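Local atomic coordinates of 1-carboxybiuret hydrolase subunit AtzE (Pseudomonas sp., PDB entry 6C62), a protein that hydrolyses 1-carboxybiuret to urea-1,3-dicarboxylate and ammonia, a step in the bacterial degradation of atrazine. Residues G87-N91 / R320-F324; V102-L107 / A225-D230. All blocks are in the same frame, centred on the assembly; numbering follows the deposited sequence. Where two conformers were deposited one is given.

Contact 1: G87-N91 / R320-F324; sequences GSKIN and RPQDF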
ATOM      1  N   GLY A  87      19.098 -17.325  -7.229  1.00  9.39           N
ATOM      2  CA  GLY A  87      20.378 -16.885  -7.755  1.00  9.89           C
ATOM      3  C   GLY A  87      21.471 -16.509  -6.747  1.00  9.87           C
ATOM      4  O   GLY A  87      22.473 -15.919  -7.144  1.00  9.54           O
ATOM      5  N   SER A  88      21.265 -16.849  -5.462  1.00  9.60           N
ATOM      6  CA  SER A  88      22.079 -16.402  -4.404  1.00  9.97           C
ATOM      7  C   SER A  88      22.893 -17.534  -3.835  1.00 10.23           C
ATOM      8  O   SER A  88      22.562 -18.730  -4.002  1.00 11.56           O
ATOM      9  CB  SER A  88      21.238 -15.789  -3.284  1.00 10.58           C
ATOM     10  OG  SER A  88      20.616 -16.842  -2.494  1.00  9.24           O
ATOM     11  N   LYS A  89      23.979 -17.162  -3.165  1.00 11.99           N
ATOM     12  CA  LYS A  89      24.608 -18.100  -2.271  1.00 14.85           C
ATOM     13  C   LYS A  89      24.104 -18.025  -0.852  1.00 13.51           C
ATOM     14  O   LYS A  89      24.117 -19.046  -0.168  1.00 13.32           O
ATOM     15  CB  LYS A  89      26.130 -18.080  -2.393  1.00 19.61           C
ATOM     16  CG  LYS A  89      26.850 -16.887  -1.960  1.00 20.80           C
ATOM     17  CD  LYS A  89      28.355 -17.189  -2.039  1.00 23.81           C
ATOM     18  CE  LYS A  89      29.066 -16.031  -1.382  1.00 25.60           C
ATOM     19  NZ  LYS A  89      30.480 -16.026  -1.835  1.00 28.61           N
ATOM     20  N   ILE A  90      23.570 -16.858  -0.450  1.00 13.13           N
ATOM     21  CA  ILE A  90      22.944 -16.680   0.845  1.00 12.41           C
ATOM     22  C   ILE A  90      21.878 -17.716   1.176  1.00 11.86           C
ATOM     23  O   ILE A  90      21.814 -18.210   2.275  1.00 12.08           O
ATOM     24  CB  ILE A  90      22.406 -15.246   0.948  1.00 13.36           C
ATOM     25  CG1 ILE A  90      23.562 -14.308   1.290  1.00 13.25           C
ATOM     26  CG2 ILE A  90      21.394 -15.103   2.093  1.00 15.40           C
ATOM     27  CD1 ILE A  90      23.263 -12.866   1.071  1.00 13.08           C
ATOM     28  N   ASN A  91      21.033 -18.049   0.215  1.00 11.36           N
ATOM     29  CA  ASN A  91      19.932 -18.993   0.444  1.00 11.25           C
ATOM     30  C   ASN A  91      20.381 -20.471   0.526  1.00 12.32           C
ATOM     31  O   ASN A  91      19.540 -21.308   0.866  1.00 10.91           O
ATOM     32  CB  ASN A  91      18.858 -18.889  -0.630  1.00 10.81           C
ATOM     33  CG  ASN A  91      17.980 -17.639  -0.484  1.00 11.48           C
ATOM     34  OD1 ASN A  91      18.303 -16.743   0.279  1.00 11.36           O
ATOM     35  ND2 ASN A  91      16.885 -17.583  -1.261  1.00 10.31           N
ATOM     36  N   ARG A 320      26.154  -9.890   6.541  1.00 16.29           N
ATOM     37  CA  ARG A 320      26.953 -10.561   5.515  1.00 15.38           C
ATOM     38  C   ARG A 320      26.937  -9.942   4.139  1.00 12.72           C
ATOM     39  O   ARG A 320      26.712 -10.597   3.092  1.00 11.83           O
ATOM     40  CB  ARG A 320      26.555 -12.050   5.434  1.00 16.72           C
ATOM     41  CG  ARG A 320      25.106 -12.264   5.036  1.00 17.04           C
ATOM     42  CD  ARG A 320      24.605 -13.668   5.353  1.00 18.08           C
ATOM     43  NE  ARG A 320      25.333 -14.696   4.635  1.00 19.17           N
ATOM     44  CZ  ARG A 320      24.963 -15.966   4.576  1.00 20.59           C
ATOM     45  NH1 ARG A 320      23.880 -16.386   5.214  1.00 20.38           N
ATOM     46  NH2 ARG A 320      25.720 -16.822   3.894  1.00 23.57           N
ATOM     47  N   PRO A 321      27.283  -8.661   4.076  1.00 13.83           N
ATOM     48  CA  PRO A 321      27.233  -7.965   2.779  1.00 13.65           C
ATOM     49  C   PRO A 321      28.190  -8.570   1.720  1.00 13.97           C
ATOM     50  O   PRO A 321      27.965  -8.490   0.514  1.00 13.55           O
ATOM     51  CB  PRO A 321      27.641  -6.538   3.144  1.00 14.22           C
ATOM     52  CG  PRO A 321      28.412  -6.664   4.446  1.00 13.84           C
ATOM     53  CD  PRO A 321      27.733  -7.776   5.189  1.00 13.94           C
ATOM     54  N   GLN A 322      29.288  -9.142   2.204  1.00 15.06           N
ATOM     55  CA  GLN A 322      30.279  -9.768   1.322  1.00 16.92           C
ATOM     56  C   GLN A 322      29.783 -11.032   0.612  1.00 15.72           C
ATOM     57  O   GLN A 322      30.400 -11.492  -0.372  1.00 15.33           O
ATOM     58  CB  GLN A 322      31.572 -10.091   2.117  1.00 17.51           C
ATOM     59  CG  GLN A 322      31.451 -11.286   3.047  1.00 18.57           C
ATOM     60  CD  GLN A 322      30.781 -11.034   4.393  1.00 21.12           C
ATOM     61  OE1 GLN A 322      30.319  -9.926   4.750  1.00 23.47           O
ATOM     62  NE2 GLN A 322      30.707 -12.075   5.153  1.00 24.37           N
ATOM     63  N   ASP A 323      28.701 -11.618   1.112  1.00 16.51           N
ATOM     64  CA  ASP A 323      28.075 -12.776   0.473  1.00 14.15           C
ATOM     65  C   ASP A 323      27.074 -12.475  -0.615  1.00 13.48           C
ATOM     66  O   ASP A 323      26.622 -13.409  -1.281  1.00 12.38           O
ATOM     67  CB  ASP A 323      27.447 -13.616   1.538  1.00 16.29           C
ATOM     68  CG  ASP A 323      28.488 -14.296   2.468  1.00 19.24           C
ATOM     69  OD1 ASP A 323      29.695 -14.344   2.133  1.00 22.73           O
ATOM     70  OD2 ASP A 323      28.076 -14.794   3.517  1.00 21.74           O
ATOM     71  N   PHE A 324      26.772 -11.191  -0.856  1.00 13.32           N
ATOM     72  CA  PHE A 324      25.928 -10.830  -1.992  1.00 13.13           C
ATOM     73  C   PHE A 324      26.729 -10.833  -3.303  1.00 16.63           C
ATOM     74  O   PHE A 324      27.958 -10.769  -3.296  1.00 14.80           O
ATOM     75  CB  PHE A 324      25.296  -9.430  -1.777  1.00 12.42           C
ATOM     76  CG  PHE A 324      24.182  -9.390  -0.775  1.00 12.74           C
ATOM     77  CD1 PHE A 324      24.424  -9.528   0.579  1.00 13.04           C
ATOM     78  CD2 PHE A 324      22.851  -9.249  -1.205  1.00 12.35           C
ATOM     79  CE1 PHE A 324      23.390  -9.456   1.484  1.00 14.17           C
ATOM     80  CE2 PHE A 324      21.837  -9.157  -0.282  1.00 12.60           C
ATOM     81  CZ  PHE A 324      22.083  -9.271   1.036  1.00 13.17           C
TER
HETATM   82  O   HOH W   1      31.537 -14.069   0.042  1.00 31.40           O
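Ile90 reaches two flat groups. Its CD1 lies over one face of the Phe324 ring, 3.6 Å from the centroid and 20° off the ring normal, a CH-pi contact; Arg320 O sits at the edge of that ring, in its plane. Ile90 CG1 lies over a face of the Arg320 guanidinium, off toward its rim, 3.8 Å from Arg320 NE, and Asp323 CG occupies an in-plane edge position. The contact thus joins a loop with an ST motif, Ser88 OG accepting from Asn91 N, to the short 3-10 turn 321-323 that follows helix 314-319 of this amidase-family chain. Asp316 and Leu317 of that helix also touch Phe324.

CG1 of Ile90 stands beside its own backbone N (chi1 -80°), and a nearly extended chi2 carries CD1 on to the ring. The guanidinium that CG1 meets is held in orientation by a side-on salt bridge: Arg320 NE and NH2 both reach Asp323 OD2, at 3.0 and 3.1 Å. NE meets OD2 on its anti lone pair, whereas NH2 comes from above the carboxylate plane.

Toward the more exposed side, the extended Lys89 chain runs past the turn, with CE 3.6 Å from Asp323 O. Lys89 NZ and Asp323 OD1 are 4.4 Å apart, beyond a salt bridge, and a water bridges them: it accepts from NZ and donates to OD1 and to Gln322 O.

Contact 2: V102-L107 / A225-D230; sequences VLVQRL and AMQGPD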
ATOM      1  N   VAL A 102       2.830 -22.628  -6.197  1.00 10.93           N
ATOM      2  CA  VAL A 102       1.503 -22.847  -6.789  1.00 11.02           C
ATOM      3  C   VAL A 102       1.526 -22.974  -8.309  1.00 11.43           C
ATOM      4  O   VAL A 102       0.842 -23.825  -8.849  1.00 11.61           O
ATOM      5  CB  VAL A 102       0.520 -21.719  -6.314  1.00 10.95           C
ATOM      6  CG1 VAL A 102      -0.772 -21.760  -7.056  1.00 11.58           C
ATOM      7  CG2 VAL A 102       0.273 -21.895  -4.807  1.00 11.22           C
ATOM      8  N   LEU A 103       2.289 -22.127  -9.024  1.00 10.63           N
ATOM      9  CA  LEU A 103       2.302 -22.270 -10.455  1.00 11.37           C
ATOM     10  C   LEU A 103       2.895 -23.611 -10.964  1.00 11.95           C
ATOM     11  O   LEU A 103       2.407 -24.175 -11.991  1.00 11.33           O
ATOM     12  CB  LEU A 103       3.029 -21.107 -11.134  1.00 11.77           C
ATOM     13  CG  LEU A 103       2.483 -19.726 -10.843  1.00 11.65           C
ATOM     14  CD1 LEU A 103       3.138 -18.742 -11.743  1.00 11.85           C
ATOM     15  CD2 LEU A 103       0.963 -19.697 -11.015  1.00 12.61           C
ATOM     16  N   VAL A 104       3.902 -24.110 -10.244  1.00 11.85           N
ATOM     17  CA  VAL A 104       4.462 -25.430 -10.507  1.00 11.95           C
ATOM     18  C   VAL A 104       3.414 -26.517 -10.264  1.00 12.71           C
ATOM     19  O   VAL A 104       3.267 -27.424 -11.117  1.00 10.63           O
ATOM     20  CB  VAL A 104       5.744 -25.672  -9.683  1.00 12.58           C
ATOM     21  CG1 VAL A 104       6.219 -27.126  -9.827  1.00 13.29           C
ATOM     22  CG2 VAL A 104       6.821 -24.666 -10.067  1.00 12.85           C
ATOM     23  N   GLN A 105       2.677 -26.423  -9.146  0.50 12.04           N
ATOM     24  CA  GLN A 105       1.572 -27.364  -8.841  0.50 12.72           C
ATOM     25  C   GLN A 105       0.536 -27.378  -9.960  0.50 12.80           C
ATOM     26  O   GLN A 105       0.068 -28.431 -10.351  0.50 12.80           O
ATOM     27  CB  GLN A 105       0.831 -27.025  -7.537  0.50 12.99           C
ATOM     28  CG  GLN A 105       1.676 -27.006  -6.240  0.50 13.63           C
ATOM     29  CD  GLN A 105       0.977 -26.467  -4.941  0.50 13.75           C
ATOM     30  OE1 GLN A 105      -0.254 -26.144  -4.894  0.50 13.63           O
ATOM     31  NE2 GLN A 105       1.817 -26.288  -3.888  0.50 12.36           N
ATOM     32  N   ARG A 106       0.190 -26.204 -10.489  1.00 13.24           N
ATOM     33  CA  ARG A 106      -0.797 -26.126 -11.590  1.00 12.87           C
ATOM     34  C   ARG A 106      -0.280 -26.722 -12.913  1.00 13.44           C
ATOM     35  O   ARG A 106      -1.043 -27.393 -13.630  1.00 12.76           O
ATOM     36  CB  ARG A 106      -1.324 -24.701 -11.702  1.00 13.21           C
ATOM     37  CG  ARG A 106      -2.179 -24.387 -10.493  1.00 14.06           C
ATOM     38  CD  ARG A 106      -2.785 -23.027 -10.514  1.00 15.27           C
ATOM     39  NE  ARG A 106      -3.435 -22.701  -9.247  1.00 16.03           N
ATOM     40  CZ  ARG A 106      -4.043 -21.529  -9.042  1.00 17.14           C
ATOM     41  NH1 ARG A 106      -4.063 -20.592  -9.980  1.00 17.09           N
ATOM     42  NH2 ARG A 106      -4.611 -21.261  -7.872  1.00 17.66           N
ATOM     43  N   LEU A 107       1.015 -26.528 -13.209  1.00 12.95           N
ATOM     44  CA  LEU A 107       1.584 -27.107 -14.407  1.00 13.34           C
ATOM     45  C   LEU A 107       1.635 -28.629 -14.263  1.00 13.70           C
ATOM     46  O   LEU A 107       1.341 -29.356 -15.182  1.00 11.40           O
ATOM     47  CB  LEU A 107       2.958 -26.537 -14.746  1.00 14.68           C
ATOM     48  CG  LEU A 107       2.933 -25.074 -15.272  1.00 15.21           C
ATOM     49  CD1 LEU A 107       4.379 -24.579 -15.446  1.00 15.22           C
ATOM     50  CD2 LEU A 107       2.141 -24.904 -16.533  1.00 15.42           C
ATOM     51  N   ALA A 225      -3.366 -23.092 -18.055  1.00 12.71           N
ATOM     52  CA  ALA A 225      -3.112 -24.061 -17.000  1.00 12.45           C
ATOM     53  C   ALA A 225      -2.829 -23.443 -15.626  1.00 12.41           C
ATOM     54  O   ALA A 225      -3.214 -24.030 -14.587  1.00 11.30           O
ATOM     55  CB  ALA A 225      -1.951 -24.976 -17.427  1.00 12.81           C
ATOM     56  N   MET A 226      -2.182 -22.281 -15.633  1.00 11.87           N
ATOM     57  CA  MET A 226      -1.726 -21.616 -14.415  1.00 12.92           C
ATOM     58  C   MET A 226      -2.764 -20.638 -13.753  1.00 12.56           C
ATOM     59  O   MET A 226      -2.653 -20.261 -12.609  1.00 12.13           O
ATOM     60  CB  MET A 226      -0.452 -20.854 -14.768  1.00 12.52           C
ATOM     61  CG  MET A 226       0.695 -21.797 -14.977  1.00 13.80           C
ATOM     62  SD  MET A 226       2.297 -20.922 -15.021  1.00 14.89           S
ATOM     63  CE  MET A 226       2.159 -20.049 -16.562  1.00 12.42           C
ATOM     64  N   GLN A 227      -3.761 -20.269 -14.519  1.00 13.97           N
ATOM     65  CA  GLN A 227      -4.764 -19.289 -14.085  1.00 15.00           C
ATOM     66  C   GLN A 227      -5.648 -19.796 -12.963  1.00 17.93           C
ATOM     67  O   GLN A 227      -5.893 -20.994 -12.874  1.00 18.72           O
ATOM     68  CB  GLN A 227      -5.691 -18.942 -15.230  1.00 15.21           C
ATOM     69  CG  GLN A 227      -5.184 -17.934 -16.245  1.00 13.83           C
ATOM     70  CD  GLN A 227      -6.337 -17.469 -17.125  1.00 14.71           C
ATOM     71  OE1 GLN A 227      -7.272 -16.894 -16.615  1.00 13.96           O
ATOM     72  NE2 GLN A 227      -6.267 -17.739 -18.439  1.00 14.17           N
ATOM     73  N   GLY A 228      -6.129 -18.884 -12.120  1.00 18.40           N
ATOM     74  CA  GLY A 228      -7.090 -19.237 -11.094  1.00 19.05           C
ATOM     75  C   GLY A 228      -6.823 -18.456  -9.821  1.00 19.78           C
ATOM     76  O   GLY A 228      -5.653 -18.207  -9.477  1.00 20.73           O
ATOM     77  N   PRO A 229      -7.888 -18.122  -9.088  1.00 20.83           N
ATOM     78  CA  PRO A 229      -7.719 -17.466  -7.787  1.00 21.32           C
ATOM     79  C   PRO A 229      -6.925 -18.302  -6.811  1.00 20.42           C
ATOM     80  O   PRO A 229      -6.858 -19.504  -6.944  1.00 20.53           O
ATOM     81  CB  PRO A 229      -9.151 -17.268  -7.267  1.00 21.81           C
ATOM     82  CG  PRO A 229      -9.987 -18.206  -8.055  1.00 23.74           C
ATOM     83  CD  PRO A 229      -9.304 -18.506  -9.347  1.00 22.56           C
ATOM     84  N   ASP A 230      -6.239 -17.633  -5.898  1.00 19.83           N
ATOM     85  CA  ASP A 230      -5.536 -18.267  -4.825  1.00 17.61           C
ATOM     86  C   ASP A 230      -5.733 -17.367  -3.602  1.00 21.15           C
ATOM     87  O   ASP A 230      -4.978 -16.376  -3.399  1.00 19.12           O
ATOM     88  CB  ASP A 230      -4.065 -18.358  -5.178  1.00 18.37           C
ATOM     89  CG  ASP A 230      -3.244 -19.034  -4.085  1.00 17.32           C
ATOM     90  OD1 ASP A 230      -3.847 -19.475  -3.072  1.00 19.27           O
ATOM     91  OD2 ASP A 230      -1.995 -19.131  -4.251  1.00 17.58           O
TER
HETATM   92  O   HOH W   2      -3.506 -26.731 -14.163  1.00 16.20           O
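Arg106 projects from helix 102-109 into the turn that follows helix 216-226, where its guanidinium meets three backbone carbonyls. NH1 donates to Met226 O at 3.0 Å and, almost straight (171°), to Gly228 O at 2.9 Å; NH2 gives a more bent bond (142°) to Pro229 O at 3.0 Å. All three oxygens are approached from above their carbonyl planes. The turn passes round the edge of the group, with the two NH1 acceptors in its plane and Pro229 O tilted from it. With CG anti to the carbonyl carbon (chi1 -69°) and the rest of the chain straight, the guanidinium is carried out to the turn, and Val102 CG1, one helical turn earlier, lies over one guanidinium face, toward its rim. A positive charge beside the C-terminal end of helix 216-226 would probably be favourable there.

The buried apolar side faces the sheet. Met226 CG packs 3.8 Å from Leu107 CD2, and its SD lies 4.0 Å from Leu103 CB, the Leu103 and Met226 side chains crossing at about a right angle. Leu103, Leu107 and Met226 all touch Leu167 of strand 165-170, the helix-on-sheet layering of the alpha/beta amidase fold; Leu103 is about 10 Å, side chain to side chain, from Lys74, a charge-relay residue by similarity.

On the more solvent-facing side, where Arg106 and Ala225 are partly exposed, a water links the backbones, donating to both Arg106 O and Ala225 O. Near the other end, Asp230 OD2, hydrogen-bonded to Ser195 OG and in a salt bridge with Arg197 NE, comes within 3.6 Å of Val102 CG2.

Overall arrangement
Contact 2 is nested within the chain loop that contact 1 closes, yet the two do not touch: their centres are 30 Å apart and their nearest atoms about 15 Å. They hold different elements. Contact 2, buried and about 16 Å from the chain centre, joins helix 102-109 to the end of helix 216-226 and the turn after it, beside the central mixed sheet; contact 1, partly buried at about 24 Å, joins two loop regions nearer the surface. The chemistry differs too. Each uses an arginine, but Arg106 bonds across the interface to backbone carbonyls, whereas Arg320 pairs within its own segment, and 87-91 meets 320-324 with no direct hydrogen bond. Each contact also contains one bridging water.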